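Local coordinates for protein transmembrane oligosaccharyl transferase (Archaeoglobus fulgidus, PDB 3WAJ) that is a membrane-embedded oligosaccharyl transferase of the STT3/AglB family, with a zinc-bearing N-terminal transmembrane region and a large C-terminal globular part, at residues E634-P645 / S662-L673. Residues are numbered along the deposited sequence; the frame is centred on the assembly and turned at random.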
ATOM      1  N   GLU A 634      -2.045   1.516 -24.388  1.00 57.24           N
ATOM      2  CA  GLU A 634      -1.313   0.622 -25.275  1.00 43.86           C
ATOM      3  C   GLU A 634      -0.560   1.330 -26.408  1.00 47.66           C
ATOM      4  O   GLU A 634       0.275   0.727 -27.081  1.00 60.20           O
ATOM      5  CB  GLU A 634      -2.225  -0.490 -25.798  1.00 51.44           C
ATOM      6  CG  GLU A 634      -2.493  -1.584 -24.754  1.00 67.98           C
ATOM      7  CD  GLU A 634      -1.292  -2.508 -24.539  1.00 80.47           C
ATOM      8  OE1 GLU A 634      -0.363  -2.487 -25.375  1.00 79.19           O
ATOM      9  OE2 GLU A 634      -1.276  -3.261 -23.537  1.00 87.47           O
ATOM     10  N   LYS A 635      -0.844   2.610 -26.606  1.00 55.48           N
ATOM     11  CA  LYS A 635      -0.146   3.394 -27.613  1.00 48.09           C
ATOM     12  C   LYS A 635       1.281   3.729 -27.165  1.00 46.21           C
ATOM     13  O   LYS A 635       2.088   4.247 -27.949  1.00 40.56           O
ATOM     14  CB  LYS A 635      -0.916   4.684 -27.919  1.00 45.38           C
ATOM     15  CG  LYS A 635      -0.774   5.761 -26.831  1.00 53.83           C
ATOM     16  CD  LYS A 635      -1.656   6.993 -27.102  1.00 58.42           C
ATOM     17  CE  LYS A 635      -1.495   8.027 -25.984  1.00 62.99           C
ATOM     18  NZ  LYS A 635      -1.893   9.415 -26.383  1.00 68.92           N
ATOM     19  N   TYR A 636       1.597   3.452 -25.904  1.00 43.27           N
ATOM     20  CA  TYR A 636       2.959   3.688 -25.433  1.00 47.01           C
ATOM     21  C   TYR A 636       3.890   2.494 -25.742  1.00 44.12           C
ATOM     22  O   TYR A 636       5.087   2.558 -25.493  1.00 39.38           O
ATOM     23  CB  TYR A 636       2.971   4.083 -23.946  1.00 45.89           C
ATOM     24  CG  TYR A 636       2.358   5.454 -23.677  1.00 43.34           C
ATOM     25  CD1 TYR A 636       1.071   5.580 -23.175  1.00 41.56           C
ATOM     26  CD2 TYR A 636       3.069   6.620 -23.944  1.00 40.75           C
ATOM     27  CE1 TYR A 636       0.507   6.834 -22.934  1.00 41.40           C
ATOM     28  CE2 TYR A 636       2.515   7.879 -23.715  1.00 40.88           C
ATOM     29  CZ  TYR A 636       1.242   7.981 -23.207  1.00 44.17           C
ATOM     30  OH  TYR A 636       0.705   9.234 -22.978  1.00 46.86           O
ATOM     31  N   TYR A 637       3.338   1.428 -26.323  1.00 42.00           N
ATOM     32  CA  TYR A 637       4.101   0.203 -26.579  1.00 38.32           C
ATOM     33  C   TYR A 637       4.052  -0.290 -28.026  1.00 42.37           C
ATOM     34  O   TYR A 637       3.052  -0.100 -28.721  1.00 45.80           O
ATOM     35  CB  TYR A 637       3.693  -0.897 -25.588  1.00 33.87           C
ATOM     36  CG  TYR A 637       3.997  -0.478 -24.174  1.00 39.68           C
ATOM     37  CD1 TYR A 637       5.280  -0.624 -23.655  1.00 41.79           C
ATOM     38  CD2 TYR A 637       3.025   0.126 -23.375  1.00 34.50           C
ATOM     39  CE1 TYR A 637       5.585  -0.215 -22.367  1.00 42.39           C
ATOM     40  CE2 TYR A 637       3.317   0.534 -22.076  1.00 38.00           C
ATOM     41  CZ  TYR A 637       4.607   0.359 -21.581  1.00 43.44           C
ATOM     42  OH  TYR A 637       4.941   0.752 -20.306  1.00 46.43           O
ATOM     43  N   GLY A 638       5.161  -0.889 -28.473  1.00 37.84           N
ATOM     44  CA  GLY A 638       5.295  -1.434 -29.816  1.00 25.15           C
ATOM     45  C   GLY A 638       5.383  -2.942 -29.737  1.00 34.44           C
ATOM     46  O   GLY A 638       4.516  -3.579 -29.111  1.00 35.38           O
ATOM     47  N   GLY A 639       6.427  -3.524 -30.336  1.00 35.53           N
ATOM     48  CA  GLY A 639       6.560  -4.973 -30.357  1.00 30.85           C
ATOM     49  C   GLY A 639       7.703  -5.570 -29.545  1.00 38.75           C
ATOM     50  O   GLY A 639       7.859  -5.307 -28.345  1.00 40.79           O
ATOM     51  N   TYR A 640       8.504  -6.403 -30.208  1.00 37.56           N
ATOM     52  CA  TYR A 640       9.476  -7.234 -29.518  1.00 32.93           C
ATOM     53  C   TYR A 640      10.704  -7.417 -30.349  1.00 37.07           C
ATOM     54  O   TYR A 640      10.639  -7.404 -31.595  1.00 41.73           O
ATOM     55  CB  TYR A 640       8.884  -8.630 -29.250  1.00 24.56           C
ATOM     56  CG  TYR A 640       7.645  -8.594 -28.401  1.00 38.72           C
ATOM     57  CD1 TYR A 640       6.379  -8.501 -28.989  1.00 41.05           C
ATOM     58  CD2 TYR A 640       7.731  -8.619 -27.015  1.00 33.22           C
ATOM     59  CE1 TYR A 640       5.234  -8.453 -28.222  1.00 39.38           C
ATOM     60  CE2 TYR A 640       6.587  -8.575 -26.229  1.00 39.83           C
ATOM     61  CZ  TYR A 640       5.337  -8.493 -26.839  1.00 47.05           C
ATOM     62  OH  TYR A 640       4.184  -8.435 -26.077  1.00 47.65           O
ATOM     63  N   PHE A 641      11.822  -7.613 -29.655  1.00 31.32           N
ATOM     64  CA  PHE A 641      13.038  -8.119 -30.286  1.00 33.00           C
ATOM     65  C   PHE A 641      12.980  -9.639 -30.264  1.00 33.84           C
ATOM     66  O   PHE A 641      12.452 -10.231 -29.317  1.00 36.12           O
ATOM     67  CB  PHE A 641      14.277  -7.659 -29.511  1.00 28.24           C
ATOM     68  CG  PHE A 641      14.638  -6.216 -29.740  1.00 34.29           C
ATOM     69  CD1 PHE A 641      14.915  -5.757 -31.026  1.00 33.30           C
ATOM     70  CD2 PHE A 641      14.720  -5.323 -28.672  1.00 34.58           C
ATOM     71  CE1 PHE A 641      15.249  -4.436 -31.256  1.00 33.39           C
ATOM     72  CE2 PHE A 641      15.050  -3.996 -28.888  1.00 35.94           C
ATOM     73  CZ  PHE A 641      15.320  -3.551 -30.185  1.00 40.63           C
ATOM     74  N   TYR A 642      13.535 -10.271 -31.287  1.00 31.09           N
ATOM     75  CA  TYR A 642      13.552 -11.734 -31.358  1.00 36.48           C
ATOM     76  C   TYR A 642      14.681 -12.268 -32.258  1.00 37.21           C
ATOM     77  O   TYR A 642      15.193 -11.547 -33.126  1.00 34.84           O
ATOM     78  CB  TYR A 642      12.218 -12.228 -31.922  1.00 30.09           C
ATOM     79  CG  TYR A 642      12.063 -11.880 -33.385  1.00 29.97           C
ATOM     80  CD1 TYR A 642      11.545 -10.652 -33.770  1.00 29.58           C
ATOM     81  CD2 TYR A 642      12.469 -12.765 -34.385  1.00 31.58           C
ATOM     82  CE1 TYR A 642      11.419 -10.315 -35.102  1.00 30.40           C
ATOM     83  CE2 TYR A 642      12.337 -12.445 -35.723  1.00 30.94           C
ATOM     84  CZ  TYR A 642      11.809 -11.218 -36.074  1.00 35.30           C
ATOM     85  OH  TYR A 642      11.673 -10.887 -37.404  1.00 36.63           O
ATOM     86  N   TYR A 643      15.026 -13.542 -32.071  1.00 34.58           N
ATOM     87  CA  TYR A 643      15.840 -14.287 -33.035  1.00 36.96           C
ATOM     88  C   TYR A 643      14.987 -15.303 -33.795  1.00 42.26           C
ATOM     89  O   TYR A 643      14.248 -16.093 -33.193  1.00 36.29           O
ATOM     90  CB  TYR A 643      16.984 -15.009 -32.341  1.00 36.99           C
ATOM     91  CG  TYR A 643      17.905 -14.056 -31.651  1.00 35.64           C
ATOM     92  CD1 TYR A 643      19.055 -13.581 -32.279  1.00 30.71           C
ATOM     93  CD2 TYR A 643      17.609 -13.596 -30.379  1.00 32.74           C
ATOM     94  CE1 TYR A 643      19.905 -12.685 -31.630  1.00 34.15           C
ATOM     95  CE2 TYR A 643      18.433 -12.702 -29.736  1.00 36.54           C
ATOM     96  CZ  TYR A 643      19.578 -12.255 -30.357  1.00 38.29           C
ATOM     97  OH  TYR A 643      20.363 -11.363 -29.681  1.00 40.35           O
ATOM     98  N   SER A 644      15.094 -15.272 -35.121  1.00 43.43           N
ATOM     99  CA  SER A 644      14.324 -16.164 -35.979  1.00 42.20           C
ATOM    100  C   SER A 644      14.845 -17.585 -35.818  1.00 45.32           C
ATOM    101  O   SER A 644      15.910 -17.797 -35.227  1.00 44.62           O
ATOM    102  CB  SER A 644      14.435 -15.734 -37.440  1.00 34.58           C
ATOM    103  OG  SER A 644      15.724 -15.998 -37.951  1.00 44.38           O
ATOM    104  N   PRO A 645      14.094 -18.576 -36.330  1.00 47.49           N
ATOM    105  CA  PRO A 645      14.629 -19.945 -36.278  1.00 48.48           C
ATOM    106  C   PRO A 645      15.893 -20.152 -37.128  1.00 52.44           C
ATOM    107  O   PRO A 645      16.595 -21.132 -36.890  1.00 52.74           O
ATOM    108  CB  PRO A 645      13.459 -20.808 -36.787  1.00 41.44           C
ATOM    109  CG  PRO A 645      12.467 -19.846 -37.381  1.00 43.42           C
ATOM    110  CD  PRO A 645      12.654 -18.557 -36.658  1.00 44.57           C
ATOM    111  N   SER A 662      10.412 -18.815 -33.137  1.00 44.60           N
ATOM    112  CA  SER A 662      11.447 -17.835 -32.869  1.00 39.19           C
ATOM    113  C   SER A 662      11.743 -17.839 -31.384  1.00 37.45           C
ATOM    114  O   SER A 662      10.938 -18.290 -30.589  1.00 38.29           O
ATOM    115  CB  SER A 662      10.969 -16.439 -33.264  1.00 38.53           C
ATOM    116  OG  SER A 662      11.065 -16.247 -34.654  1.00 39.71           O
ATOM    117  N   ILE A 663      12.892 -17.332 -30.980  1.00 41.46           N
ATOM    118  CA  ILE A 663      13.001 -17.005 -29.573  1.00 46.56           C
ATOM    119  C   ILE A 663      12.769 -15.489 -29.402  1.00 43.17           C
ATOM    120  O   ILE A 663      13.435 -14.658 -30.018  1.00 43.12           O
ATOM    121  CB  ILE A 663      14.258 -17.646 -28.864  1.00 50.23           C
ATOM    122  CG1 ILE A 663      15.081 -16.614 -28.116  1.00 47.51           C
ATOM    123  CG2 ILE A 663      15.080 -18.520 -29.800  1.00 50.01           C
ATOM    124  CD1 ILE A 663      14.574 -16.419 -26.722  1.00 49.01           C
ATOM    125  N   ILE A 664      11.750 -15.154 -28.619  1.00 41.62           N
ATOM    126  CA  ILE A 664      11.294 -13.774 -28.462  1.00 37.84           C
ATOM    127  C   ILE A 664      11.674 -13.251 -27.082  1.00 39.66           C
ATOM    128  O   ILE A 664      11.377 -13.887 -26.066  1.00 41.88           O
ATOM    129  CB  ILE A 664       9.748 -13.685 -28.600  1.00 38.94           C
ATOM    130  CG1 ILE A 664       9.288 -14.218 -29.962  1.00 39.46           C
ATOM    131  CG2 ILE A 664       9.257 -12.252 -28.376  1.00 30.82           C
ATOM    132  CD1 ILE A 664       7.796 -14.516 -30.038  1.00 37.40           C
ATOM    133  N   ILE A 665      12.325 -12.092 -27.034  1.00 36.67           N
ATOM    134  CA  ILE A 665      12.622 -11.490 -25.745  1.00 37.13           C
ATOM    135  C   ILE A 665      11.318 -10.932 -25.180  1.00 36.08           C
ATOM    136  O   ILE A 665      10.768  -9.958 -25.711  1.00 40.20           O
ATOM    137  CB  ILE A 665      13.703 -10.399 -25.835  1.00 36.07           C
ATOM    138  CG1 ILE A 665      15.049 -11.021 -26.201  1.00 38.67           C
ATOM    139  CG2 ILE A 665      13.811  -9.625 -24.510  1.00 29.08           C
ATOM    140  CD1 ILE A 665      16.051 -10.027 -26.767  1.00 43.59           C
ATOM    141  N   PRO A 666      10.823 -11.543 -24.083  1.00 38.93           N
ATOM    142  CA  PRO A 666       9.510 -11.213 -23.506  1.00 44.93           C
ATOM    143  C   PRO A 666       9.588  -9.888 -22.766  1.00 44.79           C
ATOM    144  O   PRO A 666       9.422  -9.817 -21.540  1.00 47.58           O
ATOM    145  CB  PRO A 666       9.261 -12.365 -22.521  1.00 38.02           C
ATOM    146  CG  PRO A 666      10.650 -12.711 -22.042  1.00 38.04           C
ATOM    147  CD  PRO A 666      11.555 -12.520 -23.249  1.00 39.10           C
ATOM    148  N   LEU A 667       9.882  -8.847 -23.533  1.00 41.81           N
ATOM    149  CA  LEU A 667       9.889  -7.481 -23.047  1.00 38.88           C
ATOM    150  C   LEU A 667       9.290  -6.647 -24.161  1.00 35.07           C
ATOM    151  O   LEU A 667       9.864  -6.537 -25.239  1.00 38.75           O
ATOM    152  CB  LEU A 667      11.314  -6.997 -22.733  1.00 36.39           C
ATOM    153  CG  LEU A 667      11.389  -5.509 -22.375  1.00 34.49           C
ATOM    154  CD1 LEU A 667      10.745  -5.274 -20.999  1.00 32.47           C
ATOM    155  CD2 LEU A 667      12.825  -4.969 -22.422  1.00 32.72           C
ATOM    156  N   ARG A 668       8.123  -6.071 -23.910  1.00 40.25           N
ATOM    157  CA  ARG A 668       7.472  -5.242 -24.909  1.00 42.42           C
ATOM    158  C   ARG A 668       8.234  -3.918 -25.053  1.00 41.04           C
ATOM    159  O   ARG A 668       8.449  -3.211 -24.069  1.00 39.08           O
ATOM    160  CB  ARG A 668       6.019  -4.997 -24.507  1.00 42.03           C
ATOM    161  CG  ARG A 668       5.168  -4.427 -25.616  1.00 49.65           C
ATOM    162  CD  ARG A 668       3.925  -5.250 -25.835  1.00 54.08           C
ATOM    163  NE  ARG A 668       3.112  -4.664 -26.891  1.00 56.57           N
ATOM    164  CZ  ARG A 668       1.967  -4.029 -26.682  1.00 63.20           C
ATOM    165  NH1 ARG A 668       1.479  -3.930 -25.452  1.00 68.59           N
ATOM    166  NH2 ARG A 668       1.306  -3.506 -27.705  1.00 62.76           N
ATOM    167  N   ILE A 669       8.659  -3.605 -26.277  1.00 41.68           N
ATOM    168  CA  ILE A 669       9.418  -2.382 -26.563  1.00 36.27           C
ATOM    169  C   ILE A 669       8.496  -1.175 -26.630  1.00 42.67           C
ATOM    170  O   ILE A 669       7.431  -1.245 -27.255  1.00 46.81           O
ATOM    171  CB  ILE A 669      10.182  -2.505 -27.892  1.00 33.89           C
ATOM    172  CG1 ILE A 669      11.171  -3.659 -27.807  1.00 32.74           C
ATOM    173  CG2 ILE A 669      10.936  -1.214 -28.216  1.00 30.75           C
ATOM    174  CD1 ILE A 669      11.971  -3.680 -26.493  1.00 30.72           C
ATOM    175  N   PRO A 670       8.892  -0.062 -25.979  1.00 42.94           N
ATOM    176  CA  PRO A 670       8.040   1.143 -26.022  1.00 38.14           C
ATOM    177  C   PRO A 670       7.917   1.681 -27.442  1.00 39.03           C
ATOM    178  O   PRO A 670       8.834   1.457 -28.249  1.00 42.51           O
ATOM    179  CB  PRO A 670       8.799   2.144 -25.149  1.00 35.11           C
ATOM    180  CG  PRO A 670       9.593   1.281 -24.188  1.00 40.44           C
ATOM    181  CD  PRO A 670      10.015   0.077 -25.025  1.00 41.15           C
ATOM    182  N   SER A 671       6.801   2.352 -27.738  1.00 37.10           N
ATOM    183  CA  SER A 671       6.559   2.980 -29.044  1.00 38.41           C
ATOM    184  C   SER A 671       7.352   4.274 -29.117  1.00 42.93           C
ATOM    185  O   SER A 671       7.994   4.667 -28.135  1.00 45.82           O
ATOM    186  CB  SER A 671       5.073   3.299 -29.221  1.00 33.70           C
ATOM    187  OG  SER A 671       4.682   4.341 -28.355  1.00 35.05           O
ATOM    188  N   GLU A 672       7.301   4.949 -30.262  1.00 44.63           N
ATOM    189  CA  GLU A 672       7.947   6.251 -30.390  1.00 47.42           C
ATOM    190  C   GLU A 672       7.383   7.243 -29.367  1.00 46.12           C
ATOM    191  O   GLU A 672       8.110   8.092 -28.838  1.00 42.53           O
ATOM    192  CB  GLU A 672       7.795   6.797 -31.811  1.00 50.71           C
ATOM    193  CG  GLU A 672       8.803   7.893 -32.151  1.00 55.53           C
ATOM    194  CD  GLU A 672       8.855   8.200 -33.635  1.00 64.68           C
ATOM    195  OE1 GLU A 672       7.779   8.408 -34.230  1.00 64.87           O
ATOM    196  OE2 GLU A 672       9.971   8.224 -34.203  1.00 73.95           O
ATOM    197  N   LEU A 673       6.089   7.115 -29.078  1.00 47.25           N
ATOM    198  CA  LEU A 673       5.414   8.009 -28.137  1.00 43.84           C
ATOM    199  C   LEU A 673       6.083   8.050 -26.763  1.00 43.59           C
ATOM    200  O   LEU A 673       6.344   9.123 -26.220  1.00 44.60           O
ATOM    201  CB  LEU A 673       3.963   7.600 -27.978  1.00 52.19           C
ATOM    202  CG  LEU A 673       2.997   8.753 -28.196  1.00 64.09           C
ATOM    203  CD1 LEU A 673       3.131   9.282 -29.621  1.00 68.10           C
ATOM    204  CD2 LEU A 673       1.597   8.264 -27.933  1.00 65.88           C
TER
HETATM  205  O   HOH W   1      11.680  -7.633 -27.011  1.00 38.48           O
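Y643 and I663 exchange two backbone hydrogen bonds, N to O in each direction, as the hydrogen-bonded pair of a small antiparallel sheet in the C-terminal globular part. Strand 640-643 is its middle strand, between 649-652 and 663-664. I665 N extends the pairing to F641 O (2.9 Å); beyond, the 662-673 chain leaves the ladder through an inverse gamma turn centred on P666. One water bridges the two chains there, accepting from F641 N and donating to I665 O and L667 O. Backbone pairing resumes one residue out of step: I669 N reaches G639 O, G638 N meets I669 O at 2.6 Å, and S671 N bonds to Y636 O from above the carbonyl plane.

Apolar contacts flank the ladder. Y642 CB lies against I664 CG1, while I664 CG2, anti to the backbone N, touches Y640 CB at 3.7 Å. The F641 and I669 side chains cross at about a right angle, F641 CD2 meeting I669 CD1 at 3.9 Å; Y651 and Y749 also pack on this ring, and helix 740-755 touches I669.

Polar side chains tie the far end. S671 OG donates to K635 O. Nearly coplanar with the R668 guanidinium, the E634 carboxylate forms a salt bridge through OE1 to R668 NH1, though the modelled 2.3 Å is doubtfully short. Bent at chi2 (127°), R668 runs its CD past Y640 OH (3.2 Å); its NE donates to G638 O (2.8 Å), and Y637 CB sits 3.7 Å above the centre of the guanidinium.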